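Local structure of glycoside hydrolase family 88 protein (Bacteroides vulgatus, 4Q88) at residues A[249-254]-A[297-302]; A[302-307]-A[349-354]; A[212-217]-A[275-280]. The protein is of unknown function but probably acts as a hydrolase on glycosidic substrates. All blocks are in the same frame, centred on the assembly; numbering follows the deposited sequence.

Contact 1 of 3, residues A[249-254]-A[297-302]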
loop_
_atom_site.group_PDB
_atom_site.type_symbol
_atom_site.label_atom_id
_atom_site.label_comp_id
_atom_site.label_asym_id
_atom_site.label_seq_id
_atom_site.Cartn_x
_atom_site.Cartn_y
_atom_site.Cartn_z
ATOM N N ALA A 249 -0.187 6.241 -18.585
ATOM C CA ALA A 249 -1.036 6.556 -19.699
ATOM C C ALA A 249 -2.372 7.088 -19.253
ATOM O O ALA A 249 -3.060 7.756 -20.058
ATOM C CB ALA A 249 -1.232 5.314 -20.578
ATOM N N CYS A 250 -2.794 6.862 -18.012
ATOM C CA CYS A 250 -4.101 7.412 -17.635
ATOM C C CYS A 250 -4.036 8.521 -16.561
ATOM O O CYS A 250 -5.054 8.898 -15.978
ATOM C CB CYS A 250 -5.075 6.311 -17.263
ATOM S SG CYS A 250 -4.530 5.275 -15.924
ATOM N N GLN A 251 -2.839 9.078 -16.352
ATOM C CA GLN A 251 -2.686 10.224 -15.494
ATOM C C GLN A 251 -3.491 11.444 -16.028
ATOM O O GLN A 251 -3.561 11.666 -17.241
ATOM C CB GLN A 251 -1.212 10.580 -15.382
ATOM C CG GLN A 251 -0.978 11.655 -14.355
ATOM C CD GLN A 251 0.497 11.989 -14.227
ATOM O OE1 GLN A 251 1.218 12.045 -15.239
ATOM N NE2 GLN A 251 0.920 12.309 -13.040
ATOM N N GLN A 252 -4.122 12.194 -15.151
ATOM C CA GLN A 252 -4.838 13.400 -15.581
ATOM C C GLN A 252 -3.833 14.538 -15.789
ATOM O O GLN A 252 -2.734 14.546 -15.193
ATOM C CB GLN A 252 -5.894 13.783 -14.565
ATOM C CG GLN A 252 -6.970 12.738 -14.403
ATOM C CD GLN A 252 -7.628 12.399 -15.705
ATOM O OE1 GLN A 252 -8.090 13.280 -16.421
ATOM N NE2 GLN A 252 -7.618 11.150 -16.057
ATOM N N PRO A 253 -4.175 15.515 -16.632
ATOM C CA PRO A 253 -3.280 16.644 -16.852
ATOM C C PRO A 253 -2.863 17.351 -15.558
ATOM O O PRO A 253 -1.697 17.802 -15.440
ATOM C CB PRO A 253 -4.118 17.577 -17.770
ATOM C CG PRO A 253 -5.006 16.672 -18.495
ATOM C CD PRO A 253 -5.307 15.509 -17.581
ATOM N N GLU A 254 -3.752 17.354 -14.561
ATOM C CA GLU A 254 -3.476 18.001 -13.289
ATOM C C GLU A 254 -2.457 17.232 -12.392
ATOM O O GLU A 254 -1.996 17.712 -11.347
ATOM C CB GLU A 254 -4.791 18.226 -12.549
ATOM C CG GLU A 254 -5.778 19.144 -13.310
ATOM C CD GLU A 254 -6.602 18.454 -14.401
ATOM O OE1 GLU A 254 -6.443 17.252 -14.708
ATOM O OE2 GLU A 254 -7.428 19.146 -15.013
ATOM N N SER A 297 10.073 10.567 -15.336
ATOM C CA SER A 297 10.280 11.768 -14.478
ATOM C C SER A 297 9.162 12.855 -14.709
ATOM O O SER A 297 8.669 13.406 -13.774
ATOM C CB SER A 297 11.763 12.278 -14.494
ATOM O OG SER A 297 12.699 11.356 -13.884
ATOM N N PRO A 298 8.669 13.076 -15.924
ATOM C CA PRO A 298 7.522 13.983 -16.114
ATOM C C PRO A 298 6.216 13.569 -15.398
ATOM O O PRO A 298 5.425 14.408 -14.928
ATOM C CB PRO A 298 7.296 13.968 -17.622
ATOM C CG PRO A 298 8.590 13.503 -18.195
ATOM C CD PRO A 298 9.217 12.594 -17.201
ATOM N N ILE A 299 5.985 12.267 -15.341
ATOM C CA ILE A 299 4.807 11.731 -14.633
ATOM C C ILE A 299 4.943 12.055 -13.134
ATOM O O ILE A 299 3.980 12.509 -12.480
ATOM C CB ILE A 299 4.710 10.187 -14.835
ATOM C CG1 ILE A 299 4.690 9.845 -16.307
ATOM C CG2 ILE A 299 3.541 9.575 -14.082
ATOM C CD1 ILE A 299 3.542 10.387 -17.118
ATOM N N VAL A 300 6.128 11.786 -12.571
ATOM C CA VAL A 300 6.331 12.018 -11.157
ATOM C C VAL A 300 6.337 13.516 -10.845
ATOM O O VAL A 300 5.877 13.912 -9.780
ATOM C CB VAL A 300 7.586 11.342 -10.516
ATOM C CG1 VAL A 300 7.536 9.843 -10.682
ATOM C CG2 VAL A 300 8.904 11.855 -10.995
ATOM N N GLU A 301 6.825 14.344 -11.753
ATOM C CA GLU A 301 6.826 15.799 -11.454
ATOM C C GLU A 301 5.378 16.312 -11.330
ATOM O O GLU A 301 5.058 17.030 -10.394
ATOM C CB GLU A 301 7.593 16.613 -12.496
ATOM C CG GLU A 301 9.101 16.334 -12.502
ATOM C CD GLU A 301 9.787 16.494 -11.160
ATOM O OE1 GLU A 301 9.455 17.445 -10.413
ATOM O OE2 GLU A 301 10.674 15.659 -10.836
ATOM N N LYS A 302 4.507 15.898 -12.249
ATOM C CA LYS A 302 3.100 16.326 -12.207
ATOM C C LYS A 302 2.392 15.777 -10.982
ATOM O O LYS A 302 1.593 16.479 -10.349
ATOM C CB LYS A 302 2.364 15.904 -13.471
ATOM C CG LYS A 302 2.891 16.556 -14.743
ATOM C CD LYS A 302 2.301 15.895 -15.991
ATOM C CE LYS A 302 2.677 16.633 -17.267
ATOM N NZ LYS A 302 4.091 16.419 -17.697
HETATM O O HOH W 1 0.883 18.865 -11.384
#

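Contact 2 of 3, residues A[302-307]-A[349-354]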
loop_
_atom_site.group_PDB
_atom_site.type_symbol
_atom_site.label_atom_id
_atom_site.label_comp_id
_atom_site.label_asym_id
_atom_site.label_seq_id
_atom_site.Cartn_x
_atom_site.Cartn_y
_atom_site.Cartn_z
ATOM N N LYS A 302 4.507 15.898 -12.249
ATOM C CA LYS A 302 3.100 16.326 -12.207
ATOM C C LYS A 302 2.392 15.777 -10.982
ATOM O O LYS A 302 1.593 16.479 -10.349
ATOM C CB LYS A 302 2.364 15.904 -13.471
ATOM C CG LYS A 302 2.891 16.556 -14.743
ATOM C CD LYS A 302 2.301 15.895 -15.991
ATOM C CE LYS A 302 2.677 16.633 -17.267
ATOM N NZ LYS A 302 4.091 16.419 -17.697
ATOM N N ALA A 303 2.661 14.514 -10.659
ATOM C CA ALA A 303 2.034 13.873 -9.502
ATOM C C ALA A 303 2.457 14.475 -8.188
ATOM O O ALA A 303 1.638 14.740 -7.306
ATOM C CB ALA A 303 2.335 12.375 -9.513
ATOM N N TRP A 304 3.759 14.625 -8.032
ATOM C CA TRP A 304 4.303 15.180 -6.788
ATOM C C TRP A 304 3.831 16.628 -6.652
ATOM O O TRP A 304 3.457 17.049 -5.537
ATOM C CB TRP A 304 5.855 15.023 -6.697
ATOM C CG TRP A 304 6.356 15.744 -5.497
ATOM C CD1 TRP A 304 7.060 16.936 -5.458
ATOM C CD2 TRP A 304 6.059 15.409 -4.136
ATOM N NE1 TRP A 304 7.245 17.326 -4.136
ATOM C CE2 TRP A 304 6.623 16.420 -3.313
ATOM C CE3 TRP A 304 5.392 14.352 -3.534
ATOM C CZ2 TRP A 304 6.510 16.390 -1.925
ATOM C CZ3 TRP A 304 5.280 14.317 -2.154
ATOM C CH2 TRP A 304 5.846 15.335 -1.358
ATOM N N ASN A 305 3.781 17.365 -7.752
ATOM C CA ASN A 305 3.302 18.749 -7.684
ATOM C C ASN A 305 1.847 18.812 -7.202
ATOM O O ASN A 305 1.493 19.631 -6.341
ATOM C CB ASN A 305 3.459 19.482 -9.018
ATOM C CG ASN A 305 2.948 20.906 -8.926
ATOM O OD1 ASN A 305 3.504 21.723 -8.197
ATOM N ND2 ASN A 305 1.835 21.181 -9.579
ATOM N N TYR A 306 1.023 17.880 -7.685
ATOM C CA TYR A 306 -0.354 17.770 -7.165
ATOM C C TYR A 306 -0.370 17.465 -5.663
ATOM O O TYR A 306 -1.118 18.089 -4.883
ATOM C CB TYR A 306 -1.160 16.680 -7.909
ATOM C CG TYR A 306 -2.366 16.264 -7.077
ATOM C CD1 TYR A 306 -3.541 16.959 -7.147
ATOM C CD2 TYR A 306 -2.304 15.163 -6.218
ATOM C CE1 TYR A 306 -4.635 16.584 -6.396
ATOM C CE2 TYR A 306 -3.384 14.793 -5.425
ATOM C CZ TYR A 306 -4.554 15.518 -5.535
ATOM O OH TYR A 306 -5.615 15.195 -4.755
ATOM N N LEU A 307 0.437 16.490 -5.243
ATOM C CA LEU A 307 0.445 16.094 -3.848
ATOM C C LEU A 307 0.878 17.276 -2.946
ATOM O O LEU A 307 0.309 17.454 -1.868
ATOM C CB LEU A 307 1.383 14.927 -3.601
ATOM C CG LEU A 307 0.858 13.599 -4.226
ATOM C CD1 LEU A 307 1.896 12.509 -4.145
ATOM C CD2 LEU A 307 -0.406 13.169 -3.503
ATOM N N LEU A 349 4.902 7.681 2.141
ATOM C CA LEU A 349 5.719 6.837 1.274
ATOM C C LEU A 349 6.207 7.674 0.093
ATOM O O LEU A 349 7.407 7.694 -0.227
ATOM C CB LEU A 349 4.901 5.615 0.750
ATOM C CG LEU A 349 4.388 4.565 1.744
ATOM C CD1 LEU A 349 3.539 3.508 1.003
ATOM C CD2 LEU A 349 5.545 3.907 2.454
ATOM N N ALA A 350 5.282 8.398 -0.551
ATOM C CA ALA A 350 5.629 9.195 -1.741
ATOM C C ALA A 350 6.661 10.271 -1.377
ATOM O O ALA A 350 7.650 10.455 -2.089
ATOM C CB ALA A 350 4.385 9.870 -2.331
ATOM N N ALA A 351 6.413 10.958 -0.268
ATOM C CA ALA A 351 7.275 12.063 0.170
ATOM C C ALA A 351 8.691 11.543 0.494
ATOM O O ALA A 351 9.690 12.156 0.055
ATOM C CB ALA A 351 6.686 12.792 1.374
ATOM N N CYS A 352 8.775 10.415 1.203
ATOM C CA CYS A 352 10.104 9.837 1.542
ATOM C C CYS A 352 10.873 9.477 0.270
ATOM O O CYS A 352 12.087 9.779 0.118
ATOM C CB CYS A 352 9.980 8.622 2.425
ATOM S SG CYS A 352 9.456 8.989 4.090
ATOM N N GLU A 353 10.193 8.806 -0.651
ATOM C CA GLU A 353 10.843 8.435 -1.897
ATOM C C GLU A 353 11.227 9.647 -2.759
ATOM O O GLU A 353 12.198 9.570 -3.518
ATOM C CB GLU A 353 9.982 7.419 -2.681
ATOM C CG GLU A 353 10.784 6.481 -3.589
ATOM C CD GLU A 353 11.829 5.571 -2.923
ATOM O OE1 GLU A 353 12.841 5.320 -3.579
ATOM O OE2 GLU A 353 11.654 5.066 -1.792
ATOM N N ARG A 354 10.473 10.736 -2.654
ATOM C CA ARG A 354 10.819 11.968 -3.322
ATOM C C ARG A 354 12.160 12.540 -2.812
ATOM O O ARG A 354 12.969 13.011 -3.608
ATOM C CB ARG A 354 9.747 13.002 -3.140
ATOM C CG ARG A 354 9.983 14.320 -3.872
ATOM C CD ARG A 354 9.988 14.139 -5.387
ATOM N NE ARG A 354 10.097 15.445 -6.024
ATOM C CZ ARG A 354 10.131 15.692 -7.322
ATOM N NH1 ARG A 354 10.041 14.746 -8.244
ATOM N NH2 ARG A 354 10.236 16.946 -7.689
#

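Contact 3 of 3, residues A[212-217]-A[275-280]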
loop_
_atom_site.group_PDB
_atom_site.type_symbol
_atom_site.label_atom_id
_atom_site.label_comp_id
_atom_site.label_asym_id
_atom_site.label_seq_id
_atom_site.Cartn_x
_atom_site.Cartn_y
_atom_site.Cartn_z
ATOM N N ASP A 212 -5.476 -0.224 -7.674
ATOM C CA ASP A 212 -4.274 -0.337 -8.455
ATOM C C ASP A 212 -3.081 0.337 -7.810
ATOM O O ASP A 212 -1.926 -0.181 -7.959
ATOM C CB ASP A 212 -4.462 0.090 -9.896
ATOM C CG ASP A 212 -5.166 -0.957 -10.695
ATOM O OD1 ASP A 212 -4.485 -1.903 -11.077
ATOM O OD2 ASP A 212 -6.438 -0.920 -10.804
ATOM N N GLY A 213 -3.314 1.391 -7.046
ATOM C CA GLY A 213 -2.236 1.972 -6.209
ATOM C C GLY A 213 -1.680 0.966 -5.221
ATOM O O GLY A 213 -0.461 0.821 -5.080
ATOM N N TRP A 214 -2.583 0.285 -4.507
ATOM C CA TRP A 214 -2.129 -0.740 -3.560
ATOM C C TRP A 214 -1.236 -1.768 -4.289
ATOM O O TRP A 214 -0.121 -2.105 -3.831
ATOM C CB TRP A 214 -3.318 -1.469 -2.920
ATOM C CG TRP A 214 -4.155 -0.707 -1.944
ATOM C CD1 TRP A 214 -5.524 -0.656 -1.942
ATOM C CD2 TRP A 214 -3.736 0.064 -0.799
ATOM N NE1 TRP A 214 -5.953 0.054 -0.883
ATOM C CE2 TRP A 214 -4.888 0.562 -0.200
ATOM C CE3 TRP A 214 -2.507 0.410 -0.250
ATOM C CZ2 TRP A 214 -4.852 1.357 0.924
ATOM C CZ3 TRP A 214 -2.489 1.229 0.868
ATOM C CH2 TRP A 214 -3.648 1.667 1.442
ATOM N N ALA A 215 -1.685 -2.240 -5.459
ATOM C CA ALA A 215 -0.970 -3.261 -6.174
ATOM C C ALA A 215 0.408 -2.787 -6.639
ATOM O O ALA A 215 1.425 -3.487 -6.445
ATOM C CB ALA A 215 -1.787 -3.769 -7.389
ATOM N N PHE A 216 0.454 -1.592 -7.226
ATOM C CA PHE A 216 1.698 -1.037 -7.775
ATOM C C PHE A 216 2.717 -0.757 -6.648
ATOM O O PHE A 216 3.908 -1.136 -6.792
ATOM C CB PHE A 216 1.375 0.240 -8.528
ATOM C CG PHE A 216 2.491 0.816 -9.326
ATOM C CD1 PHE A 216 3.085 0.128 -10.347
ATOM C CD2 PHE A 216 2.829 2.169 -9.157
ATOM C CE1 PHE A 216 4.099 0.690 -11.099
ATOM C CE2 PHE A 216 3.800 2.746 -9.953
ATOM C CZ PHE A 216 4.430 2.029 -10.934
ATOM N N ALA A 217 2.283 -0.120 -5.572
ATOM C CA ALA A 217 3.195 0.084 -4.393
ATOM C C ALA A 217 3.627 -1.262 -3.769
ATOM O O ALA A 217 4.757 -1.384 -3.325
ATOM C CB ALA A 217 2.530 0.921 -3.342
ATOM N N THR A 275 -3.226 8.337 -6.139
ATOM C CA THR A 275 -2.159 9.177 -6.631
ATOM C C THR A 275 -0.902 8.993 -5.812
ATOM O O THR A 275 0.175 8.884 -6.398
ATOM C CB THR A 275 -2.582 10.665 -6.648
ATOM O OG1 THR A 275 -3.774 10.795 -7.461
ATOM C CG2 THR A 275 -1.529 11.516 -7.154
ATOM N N ALA A 276 -1.023 8.978 -4.488
ATOM C CA ALA A 276 0.204 8.933 -3.641
ATOM C C ALA A 276 0.887 7.571 -3.765
ATOM O O ALA A 276 2.121 7.478 -3.856
ATOM C CB ALA A 276 -0.161 9.202 -2.181
ATOM N N LEU A 277 0.091 6.512 -3.799
ATOM C CA LEU A 277 0.634 5.157 -3.996
ATOM C C LEU A 277 1.335 5.011 -5.337
ATOM O O LEU A 277 2.446 4.429 -5.427
ATOM C CB LEU A 277 -0.432 4.108 -3.821
ATOM C CG LEU A 277 -0.986 4.032 -2.371
ATOM C CD1 LEU A 277 -2.330 3.350 -2.420
ATOM C CD2 LEU A 277 -0.015 3.316 -1.472
ATOM N N PHE A 278 0.716 5.548 -6.376
ATOM C CA PHE A 278 1.364 5.525 -7.705
ATOM C C PHE A 278 2.673 6.319 -7.680
ATOM O O PHE A 278 3.678 5.900 -8.236
ATOM C CB PHE A 278 0.473 6.104 -8.771
ATOM C CG PHE A 278 -0.795 5.284 -9.058
ATOM C CD1 PHE A 278 -0.745 3.917 -9.170
ATOM C CD2 PHE A 278 -1.985 5.926 -9.281
ATOM C CE1 PHE A 278 -1.864 3.178 -9.506
ATOM C CE2 PHE A 278 -3.132 5.200 -9.566
ATOM C CZ PHE A 278 -3.079 3.814 -9.661
ATOM N N THR A 279 2.647 7.502 -7.060
ATOM C CA THR A 279 3.824 8.353 -7.045
ATOM C C THR A 279 4.975 7.626 -6.347
ATOM O O THR A 279 6.143 7.718 -6.789
ATOM C CB THR A 279 3.488 9.708 -6.376
ATOM O OG1 THR A 279 2.416 10.328 -7.110
ATOM C CG2 THR A 279 4.692 10.620 -6.368
ATOM N N TYR A 280 4.673 7.000 -5.198
ATOM C CA TYR A 280 5.661 6.179 -4.510
ATOM C C TYR A 280 6.252 5.160 -5.429
ATOM O O TYR A 280 7.499 4.993 -5.550
ATOM C CB TYR A 280 5.050 5.482 -3.263
ATOM C CG TYR A 280 5.973 4.434 -2.675
ATOM C CD1 TYR A 280 7.192 4.807 -2.070
ATOM C CD2 TYR A 280 5.695 3.076 -2.792
ATOM C CE1 TYR A 280 8.070 3.835 -1.572
ATOM C CE2 TYR A 280 6.599 2.103 -2.289
ATOM C CZ TYR A 280 7.751 2.491 -1.676
ATOM O OH TYR A 280 8.621 1.548 -1.200
#

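Contact 1 of 3, residues A[249-254]-A[297-302]
The side-chain nitrogen NE2 of Q251 donates to the backbone oxygen of I299, with NE2 3.1 Å from that O and an N-H...O angle of 159°. A second carbonyl, that of G255, accepts from the same NE2 within the loop, so one amide nitrogen ties the loop that follows helix 233-249 to helix 293-311. The reach comes from a fully extended chain: Q251 carries CG anti to its N (chi1 -172°) and stays straight beyond it. The acceptor lies close to the amide plane. Amide oxygen OE1 instead rests against the isoleucine, 3.4 Å from I299 CD1 and 3.6 Å from I299 CG2, while NE2 passes 3.9 Å from K302 CB. Further along, a water donates to both backbone carbonyls, at 3.1 Å from E254 O and 2.7 Å from K302 O, bridging the loop and the helix where their CA atoms come nearest. With an alanine here, the I299 carbonyl would probably lose its donor from the loop, and CD1 and CG2 of I299 the amide packed against them. Both polar links, one direct and one through water, end on main-chain oxygens of the helix, which implies that this surface contact depends little on the helix residues' own polar groups.

Contact 2 of 3, residues A[302-307]-A[349-354]
Helices 293-311 and 341-358 meet here at a wide angle: the axes of segments 302-307 and 349-354 approach to 11.3 Å and their N-to-C directions differ by 123°. This is helix-on-helix packing within a mainly helical protein of the six-hairpin clan, consistent with the (alpha/alpha)6 barrel of its relatives. The CA atoms of W304 and A350 are 7.9 Å apart, the nearest pair, and between backbones so far apart the space is bridged chiefly by one large side chain. W304 holds CG anti to its backbone N (chi1 173°), which directs the indole across to the other helix. Its benzo end reaches the small residues there: CH2 of W304 lies 3.8 Å from A351 CB, and CZ3 of W304 is equally close to A351 CA. The pyrrole end is covered by the arginine. R354 bends at chi2, and its CG sits almost on the ring normal, 4.0 Å from the centroid of the five-membered ring of W304, a CH-pi contact. The chain then runs on over the same ring, bringing R354 NE 3.4 Å from W304 CD1, with the guanidinium inclined to the indole by 26°. Both polar ends are tied outside the two segments. E11 accepts from W304 NE1 through OE2 and pairs with R354 NH2 through OE1, while R354 NH1 makes a salt bridge with E301. One carboxylate thus joins the two side chains, which probably fixes the rotation of both, and L16 of helix 13-30 touches each of them as well. Every residue that touches across this contact is buried. Apart from the indole's contacts, the remaining apolar pair is a small one, with L307 CD1 lying 4.1 Å from A350 CB.

Contact 3 of 3, residues A[212-217]-A[275-280]
L277 is the principal bump here, and G213 forms the floor of the hollow that takes it. Segments 212-217 and 275-280 run nearly parallel, their axes 8.0 Å apart and inclined by 20°, and the CA atoms of G213 and L277 come within 4.8 Å. This is close packing of helices 209-225 and 272-287 in the buried core, and its short separation depends on the glycine: a modelled CB on G213 would lie only 3.0 Å from L277 CB, a clash. The leucine instead sets its CB against the G213 carbonyl and splits its two methyls. CD1 lies over one face of the indole, 3.9 Å from the centroid of the six-membered ring of W214, a CH-pi contact, and CD2 of L277 meets A217 CB at 4.0 Å. The A217 methyl also abuts the edge of the Y280 ring. On the other flank F278 wedges alongside the glycine, with CE1 of its ring 3.4 Å from G213 N. F216, its CG anti to the backbone N (chi1 -171°), reaches over to F278: its ring edge points at the F278 carbonyl, CE2 to O being 3.6 Å, and its CD2 meets the rim of the F278 ring. F240 stacks on F216 from helix 233-249. No hydrogen bond spans the two segments, so van der Waals and CH-pi contacts carry the pairing over 418 Å² of buried surface.

Overall arrangement
All three contacts lie in one chain, within a single family region. The centres of contacts 1 and 2 are about 11 Å apart. Those of contacts 2 and 3 are also about 11 Å apart. The centres of contacts 1 and 3 are about 13 Å apart. Contact 3 is the deepest, its centre 7 Å from the centre of the chain, and contact 1 the most superficial, at 20 Å. Contacts 1 and 2 share K302 and helix 293-311, which follows helix 272-287 of contact 3. Along the chain, contacts 1 and 3 interleave; contact 3 closes before contact 2 opens, and contact 1 ends at K302, where contact 2 begins. A303 and L307 touch T279, so contacts 2 and 3 form one continuous buried body, with contact 1 beside it at the surface.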